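Local coordinates for protein galactitol 1-phosphate 5-dehydrogenase (Escherichia coli, PDB 4UEJ) that oxidises galactitol 1-phosphate to D-tagatose 6-phosphate with NAD+, as a homodimeric, zinc-containing member of the alcohol dehydrogenase family, at residues A[2-7]-A[321-326]; A[28-33]-A[63-68]; A[72-77]-A[123-128]; A[161-166]-A[185-190]; A[206-211]-A[222-227]. One frame throughout, in Å; residues are numbered along the deposited sequence.

Interaction 1 (A[2-7]-A[321-326])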
# COMPACT_ATOMS: atom_id res chain seq x y z
N LYS A 2 -6.99 1.20 -44.23
CA LYS A 2 -5.66 1.38 -43.67
C LYS A 2 -5.64 1.07 -42.18
O LYS A 2 -6.65 1.18 -41.50
CB LYS A 2 -5.16 2.81 -43.88
CG LYS A 2 -4.71 3.12 -45.30
CD LYS A 2 -4.18 4.53 -45.40
CE LYS A 2 -3.77 4.85 -46.83
NZ LYS A 2 -4.82 4.43 -47.81
N SER A 3 -4.46 0.69 -41.70
CA SER A 3 -4.22 0.56 -40.27
C SER A 3 -2.73 0.69 -40.01
O SER A 3 -1.91 0.56 -40.92
CB SER A 3 -4.74 -0.78 -39.75
OG SER A 3 -4.10 -1.86 -40.40
N VAL A 4 -2.37 0.94 -38.75
CA VAL A 4 -0.97 0.93 -38.37
C VAL A 4 -0.64 -0.41 -37.72
O VAL A 4 -1.30 -0.83 -36.78
CB VAL A 4 -0.63 2.07 -37.40
CG1 VAL A 4 0.87 2.10 -37.15
CG2 VAL A 4 -1.09 3.39 -37.97
N VAL A 5 0.37 -1.07 -38.25
CA VAL A 5 0.77 -2.38 -37.74
C VAL A 5 2.20 -2.34 -37.22
O VAL A 5 3.12 -1.94 -37.94
CB VAL A 5 0.63 -3.46 -38.82
CG1 VAL A 5 1.01 -4.81 -38.26
CG2 VAL A 5 -0.79 -3.49 -39.37
N ASN A 6 2.39 -2.75 -35.98
CA ASN A 6 3.71 -2.83 -35.38
C ASN A 6 4.24 -4.25 -35.41
O ASN A 6 3.51 -5.20 -35.09
CB ASN A 6 3.69 -2.33 -33.94
CG ASN A 6 3.08 -0.97 -33.82
OD1 ASN A 6 3.74 0.04 -34.05
ND2 ASN A 6 1.80 -0.92 -33.48
N ASP A 7 5.50 -4.41 -35.81
CA ASP A 7 6.12 -5.72 -35.78
C ASP A 7 7.30 -5.73 -34.82
O ASP A 7 7.68 -4.70 -34.27
CB ASP A 7 6.57 -6.15 -37.17
CG ASP A 7 6.39 -7.63 -37.40
OD1 ASP A 7 7.07 -8.43 -36.72
OD2 ASP A 7 5.54 -8.01 -38.24
N GLY A 321 -2.48 13.68 -37.17
CA GLY A 321 -2.17 13.25 -38.52
C GLY A 321 -2.88 11.98 -38.92
O GLY A 321 -3.35 11.23 -38.07
N SER A 322 -2.95 11.72 -40.22
CA SER A 322 -3.48 10.46 -40.71
C SER A 322 -2.35 9.42 -40.70
O SER A 322 -1.30 9.65 -40.09
CB SER A 322 -4.09 10.62 -42.10
OG SER A 322 -4.95 9.52 -42.41
N PHE A 323 -2.57 8.29 -41.37
CA PHE A 323 -1.78 7.09 -41.10
C PHE A 323 -0.27 7.25 -41.30
O PHE A 323 0.50 6.89 -40.41
CB PHE A 323 -2.32 5.93 -41.94
CG PHE A 323 -3.69 5.50 -41.52
CD1 PHE A 323 -3.85 4.60 -40.47
CD2 PHE A 323 -4.81 6.03 -42.13
CE1 PHE A 323 -5.11 4.22 -40.06
CE2 PHE A 323 -6.08 5.66 -41.72
CZ PHE A 323 -6.23 4.75 -40.68
N GLU A 324 0.15 7.78 -42.44
CA GLU A 324 1.58 7.93 -42.67
C GLU A 324 2.19 8.93 -41.69
O GLU A 324 3.24 8.67 -41.09
CB GLU A 324 1.85 8.37 -44.11
CG GLU A 324 1.26 7.43 -45.16
CD GLU A 324 2.01 6.11 -45.28
OE1 GLU A 324 3.03 5.92 -44.58
OE2 GLU A 324 1.59 5.27 -46.10
N SER A 325 1.53 10.07 -41.52
CA SER A 325 1.99 11.12 -40.61
C SER A 325 2.11 10.57 -39.20
O SER A 325 3.11 10.79 -38.52
CB SER A 325 1.03 12.31 -40.64
OG SER A 325 1.41 13.31 -39.72
N PHE A 326 1.08 9.84 -38.79
CA PHE A 326 1.04 9.26 -37.45
C PHE A 326 2.15 8.22 -37.28
O PHE A 326 2.85 8.20 -36.27
CB PHE A 326 -0.35 8.65 -37.21
CG PHE A 326 -0.47 7.89 -35.91
CD1 PHE A 326 -0.75 8.55 -34.73
CD2 PHE A 326 -0.33 6.51 -35.89
CE1 PHE A 326 -0.87 7.85 -33.54
CE2 PHE A 326 -0.44 5.80 -34.70
CZ PHE A 326 -0.72 6.47 -33.53
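V4 of strand 2-7 and F323, at the start of helix 323-333, mark the nearest approach of the two backbones, with 6.8 Å between their CA atoms. No hydrogen bond spans that gap; the contact is packing, mostly of side chains, with the backbone of K2 and S3 also against the central F323 ring. K2 sets its CB over the middle of one face of that ring, 3.6 Å from the centroid and 10° off the normal, a CH-pi contact. Its CD follows 3.7 Å from CD2 of F323, while the amine leads away. A lysine suits this margin because its methylenes can cover an aromatic face and its charge can still reach water. V4 has CG1 anti to the backbone N (chi1 -174°), which turns CG2 to the helix. That one methyl lies near the plane of the F323 ring, 3.9 Å from CD1, and also 3.8 Å from CD2 of F326. The branched valine thus fits where two rings converge. L344 of strand 341-344 touches both phenylalanines, and F117 meets the F326 ring. Between these two segments, CH-pi and van der Waals contacts hold the helix by burying apolar surface rather than by directional bonds.

Interaction 2 (A[28-33]-A[63-68])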
# COMPACT_ATOMS: atom_id res chain seq x y z
N VAL A 28 -20.81 -4.14 -32.77
CA VAL A 28 -20.99 -2.94 -33.58
C VAL A 28 -19.72 -2.69 -34.39
O VAL A 28 -18.65 -3.19 -34.04
CB VAL A 28 -21.27 -1.69 -32.72
CG1 VAL A 28 -22.52 -1.89 -31.87
CG2 VAL A 28 -20.07 -1.37 -31.84
N ARG A 29 -19.84 -1.92 -35.46
CA ARG A 29 -18.64 -1.48 -36.17
C ARG A 29 -18.49 0.02 -35.99
O ARG A 29 -19.45 0.77 -36.13
CB ARG A 29 -18.69 -1.83 -37.66
CG ARG A 29 -17.41 -1.44 -38.39
CD ARG A 29 -17.26 -2.12 -39.75
NE ARG A 29 -18.37 -1.84 -40.64
CZ ARG A 29 -19.15 -2.77 -41.18
NH1 ARG A 29 -18.94 -4.05 -40.91
NH2 ARG A 29 -20.14 -2.41 -41.99
N VAL A 30 -17.27 0.43 -35.68
CA VAL A 30 -16.99 1.85 -35.49
C VAL A 30 -16.09 2.40 -36.58
O VAL A 30 -15.04 1.84 -36.86
CB VAL A 30 -16.33 2.09 -34.12
CG1 VAL A 30 -16.10 3.58 -33.91
CG2 VAL A 30 -17.18 1.52 -33.00
N LYS A 31 -16.50 3.50 -37.18
CA LYS A 31 -15.61 4.23 -38.06
C LYS A 31 -14.81 5.19 -37.19
O LYS A 31 -15.37 6.11 -36.58
CB LYS A 31 -16.39 4.98 -39.14
CG LYS A 31 -15.52 5.73 -40.11
CD LYS A 31 -16.37 6.41 -41.18
CE LYS A 31 -15.60 7.51 -41.89
NZ LYS A 31 -16.44 8.18 -42.94
N ILE A 32 -13.50 4.96 -37.11
CA ILE A 32 -12.67 5.66 -36.13
C ILE A 32 -12.32 7.08 -36.57
O ILE A 32 -11.86 7.31 -37.70
CB ILE A 32 -11.40 4.84 -35.86
CG1 ILE A 32 -11.79 3.51 -35.21
CG2 ILE A 32 -10.45 5.60 -34.95
CD1 ILE A 32 -10.65 2.55 -34.99
N ALA A 33 -12.55 8.04 -35.67
CA ALA A 33 -12.36 9.46 -35.97
C ALA A 33 -11.09 10.02 -35.35
O ALA A 33 -10.45 10.91 -35.92
CB ALA A 33 -13.56 10.26 -35.48
N GLY A 63 -15.20 7.53 -32.41
CA GLY A 63 -15.65 7.49 -33.78
C GLY A 63 -17.15 7.39 -33.82
O GLY A 63 -17.83 7.65 -32.83
N TYR A 64 -17.68 7.02 -34.99
CA TYR A 64 -19.11 6.92 -35.17
C TYR A 64 -19.50 5.49 -35.47
O TYR A 64 -18.78 4.78 -36.18
CB TYR A 64 -19.58 7.84 -36.29
CG TYR A 64 -19.31 9.30 -36.00
CD1 TYR A 64 -20.23 10.05 -35.27
CD2 TYR A 64 -18.16 9.91 -36.45
CE1 TYR A 64 -19.99 11.39 -35.00
CE2 TYR A 64 -17.91 11.25 -36.19
CZ TYR A 64 -18.83 11.98 -35.46
OH TYR A 64 -18.59 13.30 -35.19
N ILE A 65 -20.65 5.08 -34.94
CA ILE A 65 -21.18 3.77 -35.27
C ILE A 65 -21.46 3.69 -36.77
O ILE A 65 -22.21 4.52 -37.32
CB ILE A 65 -22.47 3.45 -34.48
CG1 ILE A 65 -22.18 3.43 -32.97
CG2 ILE A 65 -23.06 2.12 -34.96
CD1 ILE A 65 -21.16 2.41 -32.55
N ASP A 66 -20.84 2.72 -37.42
CA ASP A 66 -20.99 2.52 -38.86
C ASP A 66 -22.10 1.51 -39.13
O ASP A 66 -22.81 1.61 -40.14
CB ASP A 66 -19.67 2.04 -39.47
CG ASP A 66 -19.79 1.76 -40.95
OD1 ASP A 66 -19.91 2.74 -41.73
OD2 ASP A 66 -19.75 0.58 -41.34
N ALA A 67 -22.23 0.55 -38.23
CA ALA A 67 -23.23 -0.51 -38.34
C ALA A 67 -23.39 -1.21 -36.99
O ALA A 67 -22.49 -1.16 -36.15
CB ALA A 67 -22.83 -1.51 -39.42
N VAL A 68 -24.54 -1.85 -36.78
CA VAL A 68 -24.77 -2.59 -35.54
C VAL A 68 -25.29 -4.00 -35.80
O VAL A 68 -25.94 -4.26 -36.80
CB VAL A 68 -25.76 -1.86 -34.60
CG1 VAL A 68 -25.23 -0.49 -34.22
CG2 VAL A 68 -27.13 -1.74 -35.24
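R29 and D66 join neighbouring antiparallel strands twice, through their backbones and through a salt bridge. Along the R29 side chain, CB starts 4.1 Å from the carbonyl O of A67. CG stands anti to the backbone N (chi1 -177°), and the chain runs alongside D66, pointing the same way. CD comes within 4.0 Å of D66 OD2. A bend at chi3 (58°) then presents the guanidinium side-on: NE binds OD2 at 2.9 Å and NH2 binds the same oxygen at 3.1 Å. OD2 lies in the guanidinium plane, although the carboxylate is turned 47° from it. Two donors therefore grip one oxygen, which would probably draw the carboxylate's negative charge toward it. The small methyl of A67 fits against one guanidinium face, its CB 3.8 Å from NH2, and NH1 goes on to the carbonyl of P20.

The R29 carbonyl O accepts from D66 N at 2.7 Å and weakly from A67 N at 3.5 Å, while R29 N donates to A67 O. On the other face of the sheet, V28, V30 and I65 are buried, with V68 at the margin, its CG1 against CG1 of V28; CD1 of I65 bridges CG2 of V28 and CG2 of V30. Where the pairing ends, G63 passes so close to K31 O that a side chain would collide with it. Two residues, D66 and A67, facing one, R29, make a classic beta bulge, set here between two antiparallel strands of the mixed sheet of the GroES-like catalytic domain of zinc-containing alcohol dehydrogenases.

Interaction 3 (A[72-77]-A[123-128])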
# COMPACT_ATOMS: atom_id res chain seq x y z
N VAL A 72 -28.43 -5.33 -31.20
CA VAL A 72 -28.14 -4.01 -30.63
C VAL A 72 -29.29 -3.05 -30.89
O VAL A 72 -29.57 -2.69 -32.04
CB VAL A 72 -26.83 -3.42 -31.21
CG1 VAL A 72 -26.61 -2.00 -30.68
CG2 VAL A 72 -25.64 -4.30 -30.86
N ASP A 73 -29.96 -2.63 -29.82
CA ASP A 73 -31.16 -1.81 -29.96
C ASP A 73 -31.00 -0.39 -29.41
O ASP A 73 -31.90 0.44 -29.58
CB ASP A 73 -32.36 -2.50 -29.29
CG ASP A 73 -32.19 -2.70 -27.78
OD1 ASP A 73 -31.22 -2.18 -27.19
OD2 ASP A 73 -33.04 -3.38 -27.18
N ASP A 74 -29.88 -0.11 -28.77
CA ASP A 74 -29.70 1.19 -28.13
C ASP A 74 -28.59 2.02 -28.77
O ASP A 74 -28.17 3.03 -28.22
CB ASP A 74 -29.45 1.01 -26.62
CG ASP A 74 -28.14 0.30 -26.31
OD1 ASP A 74 -27.58 -0.39 -27.20
OD2 ASP A 74 -27.68 0.42 -25.16
N LEU A 75 -28.14 1.59 -29.94
CA LEU A 75 -27.18 2.36 -30.73
C LEU A 75 -27.55 2.30 -32.20
O LEU A 75 -28.12 1.32 -32.66
CB LEU A 75 -25.75 1.86 -30.53
CG LEU A 75 -25.02 2.25 -29.25
CD1 LEU A 75 -23.61 1.73 -29.33
CD2 LEU A 75 -25.04 3.76 -29.03
N HIS A 76 -27.19 3.35 -32.92
CA HIS A 76 -27.57 3.45 -34.32
C HIS A 76 -26.42 4.05 -35.12
O HIS A 76 -25.58 4.76 -34.55
CB HIS A 76 -28.84 4.29 -34.46
CG HIS A 76 -29.99 3.75 -33.68
ND1 HIS A 76 -30.16 4.00 -32.33
CD2 HIS A 76 -31.02 2.95 -34.03
CE1 HIS A 76 -31.25 3.39 -31.90
NE2 HIS A 76 -31.79 2.74 -32.91
N PRO A 77 -26.35 3.73 -36.42
CA PRO A 77 -25.35 4.35 -37.30
C PRO A 77 -25.32 5.87 -37.17
O PRO A 77 -26.37 6.52 -37.24
CB PRO A 77 -25.82 3.93 -38.70
CG PRO A 77 -26.53 2.64 -38.49
CD PRO A 77 -27.19 2.76 -37.14
N VAL A 123 -16.29 -4.35 -32.57
CA VAL A 123 -16.17 -4.64 -31.14
C VAL A 123 -17.54 -5.00 -30.56
O VAL A 123 -18.56 -4.84 -31.22
CB VAL A 123 -15.60 -3.44 -30.34
CG1 VAL A 123 -14.24 -3.01 -30.88
CG2 VAL A 123 -16.57 -2.27 -30.36
N LYS A 124 -17.56 -5.47 -29.31
CA LYS A 124 -18.83 -5.73 -28.64
C LYS A 124 -19.53 -4.42 -28.28
O LYS A 124 -18.88 -3.41 -28.06
CB LYS A 124 -18.63 -6.56 -27.37
CG LYS A 124 -17.84 -7.83 -27.58
CD LYS A 124 -18.42 -8.69 -28.67
CE LYS A 124 -17.57 -9.95 -28.83
NZ LYS A 124 -18.02 -10.82 -29.94
N ARG A 125 -20.86 -4.46 -28.23
CA ARG A 125 -21.64 -3.34 -27.71
C ARG A 125 -21.07 -2.84 -26.38
O ARG A 125 -20.99 -1.63 -26.13
CB ARG A 125 -23.11 -3.74 -27.53
CG ARG A 125 -23.95 -2.75 -26.73
CD ARG A 125 -24.02 -1.40 -27.42
NE ARG A 125 -24.76 -0.41 -26.63
CZ ARG A 125 -24.20 0.43 -25.76
NH1 ARG A 125 -22.89 0.41 -25.55
NH2 ARG A 125 -24.95 1.30 -25.10
N LYS A 126 -20.66 -3.77 -25.53
CA LYS A 126 -20.15 -3.41 -24.22
C LYS A 126 -18.78 -2.73 -24.29
O LYS A 126 -18.29 -2.24 -23.28
CB LYS A 126 -20.08 -4.64 -23.31
CG LYS A 126 -21.46 -5.06 -22.80
CD LYS A 126 -21.35 -6.09 -21.69
CE LYS A 126 -22.53 -5.99 -20.73
NZ LYS A 126 -23.83 -6.05 -21.44
N ASN A 127 -18.19 -2.71 -25.48
CA ASN A 127 -16.91 -2.04 -25.70
C ASN A 127 -17.04 -0.64 -26.29
O ASN A 127 -16.06 -0.06 -26.75
CB ASN A 127 -16.01 -2.87 -26.64
CG ASN A 127 -15.53 -4.15 -26.01
OD1 ASN A 127 -15.66 -5.23 -26.60
ND2 ASN A 127 -14.95 -4.06 -24.81
N VAL A 128 -18.25 -0.09 -26.33
CA VAL A 128 -18.39 1.32 -26.71
C VAL A 128 -19.24 2.06 -25.70
O VAL A 128 -20.11 1.48 -25.03
CB VAL A 128 -19.01 1.50 -28.11
CG1 VAL A 128 -18.09 0.93 -29.19
CG2 VAL A 128 -20.37 0.85 -28.19
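In the GroES-like domain, the 3-10 turn between strands 120-124 and 128-130 is clasped to the loop that leads from strand 60-68 into strand 80-83, chiefly by R125 reaching out to D74 and L75. The two charged side chains come from opposite directions. R125 bends at chi2 (62°) and meets the carboxylate side-on, one nitrogen to each oxygen. NE donates to D74 OD1 at 2.9 Å with a nearly straight bond (172° at the hydrogen), on the syn side of that oxygen. NH2 donates to D74 OD2, also at 2.9 Å, but from above the carboxylate plane, 47° out of it, so the two flat groups are not coplanar. The short aspartate suits a loop that already passes close by; the long arginine supplies the span.

L75 crosses the arginine at about a right angle. Its CD1 lies over one guanidinium face, 3.6 Å from NE, and touches V128 CG2 at 3.5 Å. Nearer the root of the arginine side chain, CG1 of V72 lies 4.2 Å from R125 CD. The turn itself is closed by N127 N to K124 O at 2.8 Å and V128 N to R125 O at 3.1 Å, which brings R125 and V128 round to the same loop. V128 in turn packs on V28 and V30 of strand 27-36.

The ion pair is thus lined by leucine on one side, while D74 is exposed to solvent. Solvent probably weakens its electrostatic pull, but the two-point grip still fixes the rotation of the guanidinium, and the buried L75-V128 pair supplies the apolar part of the attachment.

Interaction 4 (A[161-166]-A[185-190])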
# COMPACT_ATOMS: atom_id res chain seq x y z
N ASN A 161 -10.94 18.04 -0.81
CA ASN A 161 -10.21 18.62 0.31
C ASN A 161 -8.89 17.91 0.62
O ASN A 161 -8.34 18.09 1.69
CB ASN A 161 -11.07 18.63 1.57
CG ASN A 161 -12.35 19.40 1.36
OD1 ASN A 161 -12.34 20.46 0.73
ND2 ASN A 161 -13.45 18.87 1.87
N LYS A 162 -8.38 17.12 -0.32
CA LYS A 162 -7.07 16.51 -0.13
C LYS A 162 -5.95 17.30 -0.80
O LYS A 162 -6.16 18.09 -1.74
CB LYS A 162 -7.06 15.07 -0.65
CG LYS A 162 -8.04 14.17 0.08
CD LYS A 162 -7.95 12.71 -0.36
CE LYS A 162 -8.93 11.85 0.43
NZ LYS A 162 -9.07 10.44 -0.09
N ASN A 163 -4.75 17.09 -0.30
CA ASN A 163 -3.57 17.66 -0.91
C ASN A 163 -3.02 16.66 -1.91
O ASN A 163 -2.35 15.69 -1.54
CB ASN A 163 -2.54 18.03 0.15
CG ASN A 163 -3.00 19.20 0.99
OD1 ASN A 163 -3.37 20.24 0.44
ND2 ASN A 163 -3.02 19.03 2.31
N VAL A 164 -3.34 16.89 -3.17
CA VAL A 164 -3.06 15.93 -4.22
C VAL A 164 -1.69 16.22 -4.79
O VAL A 164 -1.30 17.38 -5.02
CB VAL A 164 -4.15 15.96 -5.31
CG1 VAL A 164 -3.77 15.08 -6.51
CG2 VAL A 164 -5.47 15.49 -4.72
N ILE A 165 -0.93 15.15 -4.98
CA ILE A 165 0.37 15.25 -5.61
C ILE A 165 0.37 14.30 -6.79
O ILE A 165 0.15 13.10 -6.63
CB ILE A 165 1.51 14.90 -4.63
CG1 ILE A 165 1.43 15.79 -3.39
CG2 ILE A 165 2.87 15.00 -5.31
CD1 ILE A 165 2.51 15.47 -2.35
N ILE A 166 0.61 14.84 -7.99
CA ILE A 166 0.67 14.02 -9.18
C ILE A 166 2.11 13.89 -9.63
O ILE A 166 2.76 14.88 -9.95
CB ILE A 166 -0.17 14.60 -10.35
CG1 ILE A 166 -1.62 14.87 -9.90
CG2 ILE A 166 -0.08 13.67 -11.56
CD1 ILE A 166 -2.39 13.63 -9.36
N ALA A 185 -10.05 19.07 -4.93
CA ALA A 185 -8.80 18.96 -4.16
C ALA A 185 -8.46 20.28 -3.47
O ALA A 185 -8.69 21.37 -4.03
CB ALA A 185 -7.66 18.53 -5.08
N LYS A 186 -7.91 20.21 -2.27
CA LYS A 186 -7.49 21.39 -1.53
C LYS A 186 -6.32 22.06 -2.23
O LYS A 186 -6.27 23.28 -2.36
CB LYS A 186 -7.10 21.02 -0.09
CG LYS A 186 -6.52 22.19 0.70
CD LYS A 186 -6.16 21.78 2.12
CE LYS A 186 -5.54 22.92 2.89
NZ LYS A 186 -6.53 23.99 3.21
N SER A 187 -5.39 21.24 -2.69
CA SER A 187 -4.26 21.71 -3.47
C SER A 187 -3.86 20.63 -4.46
O SER A 187 -4.16 19.45 -4.27
CB SER A 187 -3.07 22.05 -2.57
OG SER A 187 -2.57 20.87 -1.95
N VAL A 188 -3.17 21.03 -5.53
CA VAL A 188 -2.57 20.05 -6.42
C VAL A 188 -1.13 20.45 -6.69
O VAL A 188 -0.85 21.60 -7.03
CB VAL A 188 -3.34 19.94 -7.75
CG1 VAL A 188 -2.72 18.87 -8.62
CG2 VAL A 188 -4.80 19.67 -7.49
N THR A 189 -0.22 19.50 -6.49
CA THR A 189 1.20 19.69 -6.72
C THR A 189 1.61 18.76 -7.86
O THR A 189 1.17 17.61 -7.88
CB THR A 189 2.02 19.36 -5.46
OG1 THR A 189 1.74 20.34 -4.45
CG2 THR A 189 3.51 19.34 -5.77
N ALA A 190 2.43 19.23 -8.79
CA ALA A 190 2.87 18.36 -9.87
C ALA A 190 4.38 18.16 -9.82
O ALA A 190 5.11 19.10 -9.60
CB ALA A 190 2.45 18.92 -11.23
O HOH W 1 -0.64 19.29 -3.10
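V164 and S187 sit within the tight part of this contact, where strands 163-167 and 187-192 run parallel. V164 N donates to S187 O at 2.9 Å, T189 N to V164 O at 2.8 Å, and I166 N to T189 O at 2.8 Å. On one face V164 CG2 meets A185 CB at 3.8 Å, and I166 and V188 share helix 171-182 as a cover; branched aliphatics suit this layer.

The opposite face mixes polar groups with the buried packing. S187, with OG between its backbone N and carbonyl carbon (chi1 66°), donates to N163 OD1 at 2.6 Å. A water gives its hydrogens to S187 OG and V164 O and also pairs with T189 OG1, whose further partner is Q208. N163 ND2 bonds to the carbonyl of F229, so both ends of the amide are used. A leucine in place of N163 would probably leave the S187 hydroxyl without its acceptor and the F229 carbonyl without this donor.

Toward the entry to the strands the fit loosens. K186 N still reaches K162 O at 2.8 Å, but the S187 N bond to that oxygen is weak at 3.4 Å. N161 and K186 are exposed, and the lysine's methylenes lie alongside N163, CD 3.6 Å from OD1. Two parallel neighbours joined through an intervening helix form the beta-alpha-beta crossover that opens a Rossmann nucleotide-binding fold, consistent with NAD use.

Interaction 5 (A[206-211]-A[222-227])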
# COMPACT_ATOMS: atom_id res chain seq x y z
N ALA A 206 -2.30 23.27 -11.04
CA ALA A 206 -1.34 22.91 -9.99
C ALA A 206 -0.85 24.20 -9.35
O ALA A 206 -0.52 25.15 -10.05
CB ALA A 206 -0.18 22.08 -10.54
N MET A 207 -0.85 24.26 -8.02
CA MET A 207 -0.45 25.50 -7.36
C MET A 207 1.06 25.57 -7.19
O MET A 207 1.62 26.64 -6.96
CB MET A 207 -1.18 25.65 -6.02
CG MET A 207 -1.24 24.39 -5.17
SD MET A 207 0.19 24.21 -4.09
CE MET A 207 0.10 25.72 -3.14
N GLN A 208 1.72 24.42 -7.33
CA GLN A 208 3.17 24.39 -7.37
C GLN A 208 3.68 23.14 -8.08
O GLN A 208 2.95 22.15 -8.20
CB GLN A 208 3.75 24.45 -5.97
CG GLN A 208 3.45 23.20 -5.17
CD GLN A 208 3.79 23.36 -3.71
OE1 GLN A 208 4.49 24.31 -3.33
NE2 GLN A 208 3.30 22.45 -2.89
N THR A 209 4.92 23.22 -8.56
CA THR A 209 5.57 22.13 -9.28
C THR A 209 7.00 21.93 -8.77
O THR A 209 7.71 22.89 -8.46
CB THR A 209 5.63 22.40 -10.80
OG1 THR A 209 6.33 23.62 -11.06
CG2 THR A 209 4.23 22.49 -11.38
N PHE A 210 7.42 20.67 -8.69
CA PHE A 210 8.79 20.32 -8.36
C PHE A 210 9.45 19.60 -9.53
O PHE A 210 8.92 18.60 -10.03
CB PHE A 210 8.84 19.42 -7.11
CG PHE A 210 8.12 19.97 -5.91
CD1 PHE A 210 8.08 21.34 -5.67
CD2 PHE A 210 7.51 19.11 -5.01
CE1 PHE A 210 7.42 21.84 -4.55
CE2 PHE A 210 6.85 19.60 -3.89
CZ PHE A 210 6.81 20.97 -3.66
N ASN A 211 10.59 20.10 -9.95
CA ASN A 211 11.43 19.42 -10.93
C ASN A 211 12.33 18.43 -10.21
O ASN A 211 13.25 18.84 -9.51
CB ASN A 211 12.27 20.44 -11.70
CG ASN A 211 13.01 19.83 -12.87
OD1 ASN A 211 13.59 18.75 -12.76
ND2 ASN A 211 13.00 20.52 -14.00
N SER A 222 10.28 19.57 2.51
CA SER A 222 10.36 20.84 3.20
C SER A 222 9.35 21.84 2.65
O SER A 222 8.69 22.53 3.42
CB SER A 222 11.78 21.41 3.10
OG SER A 222 11.85 22.68 3.73
N VAL A 223 9.23 21.92 1.33
CA VAL A 223 8.23 22.80 0.75
C VAL A 223 6.82 22.31 1.08
O VAL A 223 5.90 23.11 1.30
CB VAL A 223 8.39 22.92 -0.78
CG1 VAL A 223 7.23 23.71 -1.36
CG2 VAL A 223 9.71 23.60 -1.13
N LEU A 224 6.64 20.99 1.12
CA LEU A 224 5.33 20.40 1.37
C LEU A 224 4.88 20.42 2.82
O LEU A 224 3.77 19.99 3.11
CB LEU A 224 5.29 18.95 0.88
CG LEU A 224 5.30 18.72 -0.62
CD1 LEU A 224 5.61 17.26 -0.93
CD2 LEU A 224 3.97 19.15 -1.22
N ARG A 225 5.73 20.89 3.74
CA ARG A 225 5.41 20.84 5.17
C ARG A 225 3.99 21.30 5.51
O ARG A 225 3.26 20.61 6.23
CB ARG A 225 6.42 21.66 5.97
CG ARG A 225 7.76 20.97 6.15
CD ARG A 225 7.65 19.75 7.05
NE ARG A 225 7.39 20.11 8.44
CZ ARG A 225 7.17 19.23 9.42
NH1 ARG A 225 7.18 17.93 9.15
NH2 ARG A 225 6.94 19.65 10.65
N GLU A 226 3.59 22.46 4.98
CA GLU A 226 2.26 23.00 5.28
C GLU A 226 1.14 22.16 4.67
O GLU A 226 -0.01 22.24 5.09
CB GLU A 226 2.15 24.43 4.76
CG GLU A 226 3.30 25.33 5.13
CD GLU A 226 3.07 26.76 4.66
OE1 GLU A 226 2.12 26.99 3.89
OE2 GLU A 226 3.85 27.65 5.07
N LEU A 227 1.48 21.36 3.66
CA LEU A 227 0.49 20.56 2.97
C LEU A 227 0.71 19.07 3.20
O LEU A 227 0.34 18.27 2.35
CB LEU A 227 0.53 20.82 1.46
CG LEU A 227 0.13 22.23 1.03
CD1 LEU A 227 0.12 22.29 -0.48
CD2 LEU A 227 -1.22 22.62 1.60
O HOH W 2 3.48 23.09 -0.08
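F210 and V223 slide past each other in opposite directions, and the ring of F210, on strand 208-211, turns its edge to V223 and L224 at the end of helix 217-223. CG of F210 is anti to the carbonyl carbon (chi1 -53°), which carries the ring out to the helix: CZ lies 3.6 Å from V223 CG1, and CE2 lies 3.7 Å from L224 CG, which is in the ring plane. A flat, long side chain suits this place, spanning the gap while its ring also packs on T189 and I191. Replacing F210 by an alanine would remove the ring edge and is likely to open a gap beside V223 and L224, leaving the leucine freer to turn.

Q208, two residues earlier, is the polar counterpart, running counter to V223. Its OE1 passes V223 CG1 at 3.4 Å, and its NE2 faces the leucines, with L227 CD1 at 4.0 Å. NE2 is not stranded there: it donates to T189 OG1 and, at 2.9 Å, to a water that donates to V223 O at 2.8 Å. At the outer end M207 and L227 approach tip to tip, SD to CD1 at 4.1 Å; flexible methionine suits this solvent-facing end.

No direct hydrogen bond crosses. The connection between edge strand and helix end rests on apolar packing, while the single water satisfies a glutamine hydrogen and links it to a helix-end carbonyl.

From the N terminus, strand 2-7 packs against residues 321-326 in interaction 1, closing a loop of more than 300 residues within which the other four contacts nest in series; none cross. Interaction 2 closes first, then interaction 3. Their centres are 9 Å apart, and they touch in the GroES-like domain, where V28 N lies 2.8 Å from V123 O across neighbouring strands. Interactions 4 and 5 follow on the other side of the chain's centre, in the Rossmann domain, also touching: A190 O lies 2.9 Å from F210 N, joining strands 187-192 and 208-211. Interaction 1 thus returns the C-terminal region to the catalytic domain, about 38 Å between centres from interaction 4.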